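Stromal cell-derived factor 2-like protein (Arabidopsis thaliana, PDB 3MAL) takes part in protein quality control and the unfolded protein response in the endoplasmic reticulum, in a complex needed for accumulation of the immune receptor EFR. Local coordinates at residues 16-29 and 136-148. Numbering follows the deposited sequence. Where two conformers were deposited one is given.
Sequences VEITYGSAIKLMHE and KTWKQDQRVRLQH. With SO4 (sulfate ion), chain E; SO4 (sulfate ion), chain C.
I18 lies against W138. I18 CB sits 3.6 Å from W138 O. I18 N gives W138 O a nearly straight hydrogen bond (2.8 Å, 173°). I18 CG2, set anti to the backbone N, reaches W138 CE3 on the six-membered ring. I18 CG1 (chi1 -62°) passes W138 O and Q140 N and carries CD1 to the five-membered ring. I18 CD1 lies over one face of the W138 indole in a CH-pi contact, 3.6 Å from the centroid of its five-membered ring and straight above it. The same methyl touches the carbonyl group of K139. Q140 N donates to V16 O, so two backbone bonds flank the bridge between E17 and K139. In this beta-trefoil of MIR motifs, strands 23-28 and 143-148 belong to the six-stranded barrel, and strand 184-190 lies between them. The W138 side chain also touches V66 on strand 64-67 and L129 on strand 127-131. I24 CD1 meets W138 CH2 at 3.6 Å, and L26 CD1 lies in plane at the ring edge. L26 CD2 and L146 CD1 meet tip to tip, 3.6 Å apart. Just past strand 23-28, E29 forms a salt bridge with R143. R143 NE donates to the syn lone pair of E29 OE2 at 2.9 Å; R143 NH2 bonds weakly to E29 OE1.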
loop_
_atom_site.group_PDB
_atom_site.type_symbol
_atom_site.label_atom_id
_atom_site.label_comp_id
_atom_site.label_asym_id
_atom_site.label_seq_id
_atom_site.Cartn_x
_atom_site.Cartn_y
_atom_site.Cartn_z
ATOM N N VAL A 16 4.648 10.683 15.817
ATOM C CA VAL A 16 3.635 10.547 14.720
ATOM C C VAL A 16 4.145 10.837 13.306
ATOM O O VAL A 16 3.445 10.460 12.357
ATOM C CB VAL A 16 2.332 11.416 14.889
ATOM C CG1 VAL A 16 1.546 11.088 16.163
ATOM C CG2 VAL A 16 2.598 12.942 14.716
ATOM N N GLU A 17 5.286 11.527 13.142
ATOM C CA GLU A 17 5.829 11.789 11.788
ATOM C C GLU A 17 6.343 10.504 11.141
ATOM O O GLU A 17 7.201 9.790 11.683
ATOM C CB GLU A 17 6.912 12.881 11.762
ATOM C CG GLU A 17 6.444 14.266 12.176
ATOM C CD GLU A 17 6.601 14.475 13.670
ATOM O OE1 GLU A 17 6.771 13.463 14.402
ATOM O OE2 GLU A 17 6.584 15.654 14.108
ATOM N N ILE A 18 5.839 10.199 9.966
ATOM C CA ILE A 18 6.234 8.950 9.356
ATOM C C ILE A 18 7.470 9.165 8.486
ATOM O O ILE A 18 7.434 9.939 7.531
ATOM C CB ILE A 18 5.085 8.376 8.515
ATOM C CG1 ILE A 18 3.872 8.067 9.416
ATOM C CG2 ILE A 18 5.566 7.178 7.707
ATOM C CD1 ILE A 18 2.631 7.627 8.654
ATOM N N THR A 19 8.565 8.482 8.807
ATOM C CA THR A 19 9.837 8.713 8.119
ATOM C C THR A 19 10.189 7.526 7.220
ATOM O O THR A 19 9.687 6.420 7.430
ATOM C CB THR A 19 10.987 8.894 9.140
ATOM O OG1 THR A 19 10.931 7.824 10.099
ATOM C CG2 THR A 19 10.857 10.240 9.872
ATOM N N TYR A 20 11.065 7.733 6.239
ATOM C CA TYR A 20 11.504 6.597 5.436
ATOM C C TYR A 20 12.208 5.587 6.335
ATOM O O TYR A 20 12.930 5.974 7.270
ATOM C CB TYR A 20 12.425 7.041 4.295
ATOM C CG TYR A 20 11.711 7.868 3.247
ATOM C CD1 TYR A 20 11.807 9.271 3.249
ATOM C CD2 TYR A 20 10.935 7.267 2.266
ATOM C CE1 TYR A 20 11.134 10.041 2.303
ATOM C CE2 TYR A 20 10.282 8.055 1.282
ATOM C CZ TYR A 20 10.387 9.431 1.322
ATOM O OH TYR A 20 9.735 10.219 0.388
ATOM N N GLY A 21 12.001 4.302 6.048
ATOM C CA GLY A 21 12.558 3.251 6.885
ATOM C C GLY A 21 11.597 2.773 7.963
ATOM O O GLY A 21 11.866 1.787 8.634
ATOM N N SER A 22 10.472 3.464 8.128
ATOM C CA SER A 22 9.553 3.093 9.187
ATOM C C SER A 22 8.672 1.910 8.769
ATOM O O SER A 22 8.453 1.664 7.563
ATOM C CB SER A 22 8.695 4.283 9.605
ATOM O OG SER A 22 7.555 4.336 8.783
ATOM N N ALA A 23 8.212 1.161 9.775
ATOM C CA ALA A 23 7.258 0.075 9.544
ATOM C C ALA A 23 5.846 0.553 9.898
ATOM O O ALA A 23 5.621 1.138 10.960
ATOM C CB ALA A 23 7.617 -1.167 10.353
ATOM N N ILE A 24 4.906 0.324 8.984
ATOM C CA ILE A 24 3.535 0.798 9.167
ATOM C C ILE A 24 2.505 -0.270 8.821
ATOM O O ILE A 24 2.799 -1.206 8.070
ATOM C CB ILE A 24 3.228 2.065 8.313
ATOM C CG1 ILE A 24 3.208 1.740 6.813
ATOM C CG2 ILE A 24 4.160 3.241 8.729
ATOM C CD1 ILE A 24 2.646 2.858 5.924
ATOM N N LYS A 25 1.313 -0.120 9.391
ATOM C CA LYS A 25 0.116 -0.696 8.809
ATOM C C LYS A 25 -0.672 0.425 8.116
ATOM O O LYS A 25 -0.529 1.609 8.454
ATOM C CB LYS A 25 -0.717 -1.414 9.855
ATOM C CG LYS A 25 0.035 -2.536 10.537
ATOM C CD LYS A 25 -0.921 -3.451 11.312
ATOM C CE LYS A 25 -0.141 -4.613 11.947
ATOM N NZ LYS A 25 -1.051 -5.446 12.784
ATOM N N LEU A 26 -1.426 0.050 7.090
ATOM C CA LEU A 26 -2.232 0.983 6.332
ATOM C C LEU A 26 -3.679 0.538 6.421
ATOM O O LEU A 26 -4.045 -0.525 5.902
ATOM C CB LEU A 26 -1.748 1.028 4.876
ATOM C CG LEU A 26 -2.127 2.304 4.136
ATOM C CD1 LEU A 26 -1.309 3.523 4.617
ATOM C CD2 LEU A 26 -1.973 2.085 2.608
ATOM N N MET A 27 -4.498 1.338 7.103
ATOM C CA MET A 27 -5.881 1.003 7.332
ATOM C C MET A 27 -6.796 1.732 6.354
ATOM O O MET A 27 -6.690 2.954 6.181
ATOM C CB MET A 27 -6.271 1.352 8.768
ATOM C CG MET A 27 -7.681 0.897 9.161
ATOM S SD MET A 27 -8.277 1.574 10.731
ATOM C CE MET A 27 -8.774 3.201 10.198
ATOM N N HIS A 28 -7.693 0.961 5.736
ATOM C CA HIS A 28 -8.771 1.465 4.877
ATOM C C HIS A 28 -9.753 2.274 5.726
ATOM O O HIS A 28 -10.320 1.756 6.687
ATOM C CB HIS A 28 -9.473 0.260 4.255
ATOM C CG HIS A 28 -10.532 0.601 3.247
ATOM N ND1 HIS A 28 -10.272 1.288 2.080
ATOM C CD2 HIS A 28 -11.850 0.292 3.213
ATOM C CE1 HIS A 28 -11.385 1.397 1.374
ATOM N NE2 HIS A 28 -12.361 0.817 2.048
ATOM N N GLU A 29 -9.934 3.546 5.418
ATOM C CA GLU A 29 -10.784 4.347 6.327
ATOM C C GLU A 29 -12.217 3.846 6.512
ATOM O O GLU A 29 -12.723 3.839 7.621
ATOM C CB GLU A 29 -10.826 5.808 5.941
ATOM C CG GLU A 29 -11.617 6.633 6.974
ATOM C CD GLU A 29 -11.616 8.114 6.642
ATOM O OE1 GLU A 29 -11.942 8.473 5.485
ATOM O OE2 GLU A 29 -11.307 8.936 7.544
ATOM N N LYS A 136 1.706 18.731 5.299
ATOM C CA LYS A 136 2.787 18.617 4.351
ATOM C C LYS A 136 3.678 17.389 4.560
ATOM O O LYS A 136 4.346 16.941 3.628
ATOM C CB LYS A 136 3.597 19.913 4.334
ATOM C CG LYS A 136 2.806 21.125 3.761
ATOM C CD LYS A 136 3.501 22.458 4.107
ATOM C CE LYS A 136 3.199 22.793 5.584
ATOM N NZ LYS A 136 4.195 23.700 6.171
ATOM N N THR A 137 3.691 16.851 5.772
ATOM C CA THR A 137 4.433 15.624 6.057
ATOM C C THR A 137 3.454 14.542 6.511
ATOM O O THR A 137 2.466 14.848 7.186
ATOM C CB THR A 137 5.533 15.820 7.131
ATOM O OG1 THR A 137 4.933 16.277 8.339
ATOM C CG2 THR A 137 6.619 16.832 6.676
ATOM N N TRP A 138 3.742 13.299 6.137
ATOM C CA TRP A 138 2.890 12.157 6.431
ATOM C C TRP A 138 2.936 11.854 7.937
ATOM O O TRP A 138 4.024 11.767 8.523
ATOM C CB TRP A 138 3.353 10.943 5.603
ATOM C CG TRP A 138 2.374 9.778 5.483
ATOM C CD1 TRP A 138 1.060 9.741 5.871
ATOM C CD2 TRP A 138 2.649 8.497 4.907
ATOM N NE1 TRP A 138 0.514 8.507 5.589
ATOM C CE2 TRP A 138 1.464 7.732 4.984
ATOM C CE3 TRP A 138 3.793 7.919 4.332
ATOM C CZ2 TRP A 138 1.384 6.408 4.516
ATOM C CZ3 TRP A 138 3.716 6.595 3.854
ATOM C CH2 TRP A 138 2.509 5.863 3.946
ATOM N N LYS A 139 1.756 11.699 8.540
ATOM C CA LYS A 139 1.631 11.392 9.955
ATOM C C LYS A 139 0.688 10.223 10.215
ATOM O O LYS A 139 -0.188 9.910 9.400
ATOM C CB LYS A 139 1.165 12.634 10.750
ATOM C CG LYS A 139 2.163 13.798 10.682
ATOM C CD LYS A 139 1.601 15.032 11.369
ATOM C CE LYS A 139 2.481 16.253 11.077
ATOM N NZ LYS A 139 2.244 16.708 9.695
ATOM N N GLN A 140 0.852 9.568 11.360
ATOM C CA GLN A 140 -0.079 8.532 11.759
ATOM C C GLN A 140 -1.498 9.090 11.910
ATOM O O GLN A 140 -1.688 10.200 12.391
ATOM C CB GLN A 140 0.383 7.907 13.072
ATOM C CG GLN A 140 -0.537 6.838 13.576
ATOM C CD GLN A 140 -0.044 6.218 14.875
ATOM O OE1 GLN A 140 0.813 5.336 14.873
ATOM N NE2 GLN A 140 -0.625 6.653 15.989
ATOM N N ASP A 141 -2.483 8.322 11.483
ATOM C CA ASP A 141 -3.877 8.733 11.521
ATOM C C ASP A 141 -4.293 9.838 10.602
ATOM O O ASP A 141 -5.451 10.202 10.664
ATOM C CB ASP A 141 -4.359 9.136 12.925
ATOM C CG ASP A 141 -4.134 8.072 13.924
ATOM O OD1 ASP A 141 -3.278 8.265 14.811
ATOM O OD2 ASP A 141 -4.793 7.020 13.820
ATOM N N GLN A 142 -3.439 10.407 9.757
ATOM C CA GLN A 142 -4.013 11.429 8.851
ATOM C C GLN A 142 -4.558 10.766 7.598
ATOM O O GLN A 142 -4.072 9.723 7.175
ATOM C CB GLN A 142 -3.071 12.609 8.488
ATOM C CG GLN A 142 -1.844 12.164 7.933
ATOM C CD GLN A 142 -0.981 13.206 7.268
ATOM O OE1 GLN A 142 -0.859 14.396 7.646
ATOM N NE2 GLN A 142 -0.288 12.722 6.324
ATOM N N ARG A 143 -5.548 11.393 6.981
ATOM C CA ARG A 143 -6.213 10.812 5.828
ATOM C C ARG A 143 -5.354 11.043 4.592
ATOM O O ARG A 143 -4.919 12.177 4.328
ATOM C CB ARG A 143 -7.592 11.450 5.680
ATOM C CG ARG A 143 -8.512 11.168 6.883
ATOM C CD ARG A 143 -9.719 12.104 6.924
ATOM N NE ARG A 143 -10.863 11.472 6.275
ATOM C CZ ARG A 143 -11.341 11.793 5.078
ATOM N NH1 ARG A 143 -10.785 12.777 4.372
ATOM N NH2 ARG A 143 -12.387 11.131 4.591
ATOM N N VAL A 144 -5.071 9.961 3.863
ATOM C CA VAL A 144 -4.196 10.032 2.679
ATOM C C VAL A 144 -4.772 9.153 1.573
ATOM O O VAL A 144 -5.634 8.295 1.814
ATOM C CB VAL A 144 -2.711 9.561 2.980
ATOM C CG1 VAL A 144 -2.089 10.379 4.118
ATOM C CG2 VAL A 144 -2.649 8.044 3.309
ATOM N N ARG A 145 -4.283 9.370 0.361
ATOM C CA ARG A 145 -4.532 8.445 -0.751
ATOM C C ARG A 145 -3.161 8.062 -1.255
ATOM O O ARG A 145 -2.197 8.803 -1.037
ATOM C CB ARG A 145 -5.335 9.124 -1.870
ATOM C CG ARG A 145 -6.737 9.564 -1.450
ATOM C CD ARG A 145 -7.607 10.034 -2.644
ATOM N NE ARG A 145 -8.574 11.045 -2.194
ATOM C CZ ARG A 145 -9.820 10.801 -1.806
ATOM N NH1 ARG A 145 -10.315 9.584 -1.820
ATOM N NH2 ARG A 145 -10.581 11.798 -1.429
ATOM N N LEU A 146 -3.067 6.909 -1.910
ATOM C CA LEU A 146 -1.848 6.516 -2.628
ATOM C C LEU A 146 -2.215 6.272 -4.090
ATOM O O LEU A 146 -3.021 5.388 -4.415
ATOM C CB LEU A 146 -1.255 5.257 -2.007
ATOM C CG LEU A 146 -0.672 5.403 -0.599
ATOM C CD1 LEU A 146 -0.515 4.043 0.009
ATOM C CD2 LEU A 146 0.657 6.143 -0.648
ATOM N N GLN A 147 -1.620 7.065 -4.967
ATOM C CA GLN A 147 -1.920 6.980 -6.396
ATOM C C GLN A 147 -0.788 6.305 -7.164
ATOM O O GLN A 147 0.354 6.756 -7.148
ATOM C CB GLN A 147 -2.243 8.358 -6.980
ATOM C CG GLN A 147 -2.757 8.266 -8.425
ATOM C CD GLN A 147 -3.061 9.605 -9.056
ATOM O OE1 GLN A 147 -2.475 10.629 -8.690
ATOM N NE2 GLN A 147 -3.995 9.609 -10.015
ATOM N N HIS A 148 -1.116 5.205 -7.830
ATOM C CA HIS A 148 -0.122 4.467 -8.572
ATOM C C HIS A 148 0.373 5.363 -9.716
ATOM O O HIS A 148 -0.432 5.836 -10.513
ATOM C CB HIS A 148 -0.733 3.159 -9.083
ATOM C CG HIS A 148 0.255 2.227 -9.737
ATOM N ND1 HIS A 148 0.232 1.944 -11.087
ATOM C CD2 HIS A 148 1.273 1.501 -9.219
ATOM C CE1 HIS A 148 1.200 1.089 -11.376
ATOM N NE2 HIS A 148 1.844 0.801 -10.259
HETATM S S SO4 E . 3.355 20.170 8.422
HETATM O O1 SO4 E . 2.180 20.442 7.613
HETATM O O2 SO4 E . 4.436 21.056 7.994
HETATM O O3 SO4 E . 2.989 20.381 9.828
HETATM O O4 SO4 E . 3.767 18.788 8.220
HETATM S S SO4 C . -1.668 17.462 9.725
HETATM O O1 SO4 C . -2.255 18.798 9.655
HETATM O O2 SO4 C . -0.344 17.538 9.174
HETATM O O3 SO4 C . -1.661 16.979 11.094
HETATM O O4 SO4 C . -2.456 16.570 8.890
#